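Local structure of A-adding tRNA nucleotidyltransferase (Aquifex aeolicus, 4WBY) at residues A[230-235]-A[239-244]. The protein adds the terminal adenosine to tRNAs ending in CC, using ATP and magnesium to complete the CCA end. Numbering follows the deposited sequence.
Sequences RVLEEI and FQWNEK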
# COMPACT_ATOMS: atom_id res chain seq x y z
N ARG A 230 0.50 19.28 3.54
CA ARG A 230 -0.83 19.64 4.06
C ARG A 230 -1.97 18.99 3.29
O ARG A 230 -3.01 19.62 3.05
CB ARG A 230 -1.00 21.17 4.04
CG ARG A 230 0.11 21.92 4.76
CD ARG A 230 -0.09 23.42 4.63
NE ARG A 230 1.05 24.17 5.16
CZ ARG A 230 1.14 24.59 6.42
NH1 ARG A 230 0.16 24.33 7.28
NH2 ARG A 230 2.20 25.27 6.82
N VAL A 231 -1.81 17.73 2.92
CA VAL A 231 -2.81 17.12 2.07
C VAL A 231 -4.02 16.55 2.83
O VAL A 231 -5.13 16.64 2.32
CB VAL A 231 -2.20 16.01 1.18
CG1 VAL A 231 -1.04 16.56 0.35
CG2 VAL A 231 -1.76 14.84 2.00
N LEU A 232 -3.83 16.00 4.03
CA LEU A 232 -4.95 15.34 4.72
C LEU A 232 -6.01 16.35 5.15
O LEU A 232 -7.20 16.03 5.23
CB LEU A 232 -4.46 14.56 5.94
CG LEU A 232 -3.67 13.29 5.63
CD1 LEU A 232 -3.11 12.68 6.90
CD2 LEU A 232 -4.54 12.28 4.87
N GLU A 233 -5.58 17.59 5.40
CA GLU A 233 -6.49 18.67 5.77
C GLU A 233 -7.48 18.98 4.64
O GLU A 233 -8.55 19.54 4.89
CB GLU A 233 -5.69 19.92 6.13
CG GLU A 233 -4.83 19.77 7.39
CD GLU A 233 -3.40 19.27 7.12
OE1 GLU A 233 -3.17 18.56 6.11
OE2 GLU A 233 -2.52 19.60 7.94
N GLU A 234 -7.12 18.61 3.42
CA GLU A 234 -7.96 18.83 2.25
C GLU A 234 -8.95 17.69 2.02
O GLU A 234 -9.85 17.81 1.18
CB GLU A 234 -7.11 18.98 0.99
CG GLU A 234 -6.12 20.12 1.05
CD GLU A 234 -6.80 21.44 1.19
OE1 GLU A 234 -7.51 21.84 0.23
OE2 GLU A 234 -6.66 22.07 2.26
N ILE A 235 -8.75 16.59 2.72
CA ILE A 235 -9.49 15.36 2.44
C ILE A 235 -10.37 14.91 3.59
O ILE A 235 -11.54 14.57 3.41
CB ILE A 235 -8.51 14.22 2.07
CG1 ILE A 235 -7.66 14.63 0.87
CG2 ILE A 235 -9.28 12.93 1.76
CD1 ILE A 235 -6.57 13.63 0.54
N PHE A 239 -9.89 17.11 10.22
CA PHE A 239 -8.60 16.57 10.61
C PHE A 239 -7.57 17.67 10.81
O PHE A 239 -7.47 18.58 10.00
CB PHE A 239 -8.06 15.58 9.56
CG PHE A 239 -6.62 15.21 9.80
CD1 PHE A 239 -6.28 14.24 10.73
CD2 PHE A 239 -5.61 15.88 9.13
CE1 PHE A 239 -4.96 13.92 10.96
CE2 PHE A 239 -4.29 15.57 9.36
CZ PHE A 239 -3.96 14.60 10.27
N GLN A 240 -6.79 17.55 11.88
CA GLN A 240 -5.64 18.43 12.13
C GLN A 240 -4.48 17.63 12.71
O GLN A 240 -4.68 16.75 13.55
CB GLN A 240 -6.01 19.57 13.08
CG GLN A 240 -7.06 20.54 12.55
CD GLN A 240 -7.40 21.64 13.55
OE1 GLN A 240 -6.69 21.82 14.54
NE2 GLN A 240 -8.48 22.36 13.28
N TRP A 241 -3.27 17.94 12.26
CA TRP A 241 -2.07 17.40 12.90
C TRP A 241 -1.80 18.07 14.24
O TRP A 241 -2.19 19.23 14.45
CB TRP A 241 -0.85 17.59 12.01
CG TRP A 241 -0.72 16.65 10.87
CD1 TRP A 241 -1.11 16.87 9.59
CD2 TRP A 241 -0.15 15.34 10.90
NE1 TRP A 241 -0.81 15.77 8.81
CE2 TRP A 241 -0.22 14.82 9.60
CE3 TRP A 241 0.43 14.56 11.91
CZ2 TRP A 241 0.26 13.56 9.27
CZ3 TRP A 241 0.90 13.30 11.58
CH2 TRP A 241 0.82 12.81 10.27
N ASN A 242 -1.13 17.35 15.12
CA ASN A 242 -0.48 17.97 16.27
C ASN A 242 0.70 17.10 16.70
O ASN A 242 0.86 15.98 16.21
CB ASN A 242 -1.45 18.17 17.44
CG ASN A 242 -2.07 16.88 17.92
OD1 ASN A 242 -1.37 15.99 18.39
ND2 ASN A 242 -3.39 16.78 17.81
N GLU A 243 1.52 17.64 17.59
CA GLU A 243 2.76 16.98 18.00
C GLU A 243 2.50 15.66 18.71
O GLU A 243 3.23 14.70 18.51
CB GLU A 243 3.57 17.92 18.90
CG GLU A 243 4.87 17.32 19.43
CD GLU A 243 5.92 17.10 18.34
OE1 GLU A 243 5.73 17.60 17.21
OE2 GLU A 243 6.93 16.43 18.63
N LYS A 244 1.44 15.61 19.52
CA LYS A 244 1.07 14.39 20.23
C LYS A 244 0.82 13.23 19.28
O LYS A 244 1.35 12.13 19.47
CB LYS A 244 -0.17 14.62 21.09
CG LYS A 244 -0.07 14.06 22.49
CD LYS A 244 0.79 14.94 23.37
CE LYS A 244 0.19 16.33 23.50
NZ LYS A 244 -1.21 16.28 24.02
O HOH W 1 -1.60 16.39 6.01
O HOH W 2 -3.09 20.24 10.48
O HOH W 3 -9.50 19.48 7.67
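Glu233 brings the end of a bent side chain to the edge of Trp241. From CB, CG stands beside the backbone N, anti to the carbonyl carbon, and passes the carbonyl O of Phe239 at 3.9 Å. A bend at chi2 (90°) brings the carboxylate to the indole, Glu233 CD lying 4.1 Å from Trp241 CD1. There OE2 lies near the ring plane, 3.5 Å from Trp241 CD1, with carboxylate and ring planes 53° apart. No direct hydrogen bond joins the two segments; water does the linking. Glu233 OE1 accepts from a water whose O is 2.7 Å away and which itself accepts from Trp241 NE1 and Leu232 N. OE2 accepts from a second water, which takes the backbone N-H of Trp241.

Deeper in, Leu232 meets the Phe239 ring obliquely, CB 3.6 Å from CE2 and CD1 4.0 Å from CZ. Phe239, its CG anti to the backbone N (chi1 169°), also sets CZ against one face of Trp241, offset toward the rim. Leu278 of helix 271-278 touches Leu232, Phe239 and Trp241, and Val231 packs on Leu168 and Leu171 of the ATP-binding segment. The arrangement is a water-bridged linker between helices: 230-235 begins in the Schellman motif ending helix 219-228, with Arg230, of positive phi, as C-prime residue, and Asn242 N-caps helix 243-262, in a helical part of this C-terminal piece of the longer A-adding enzyme.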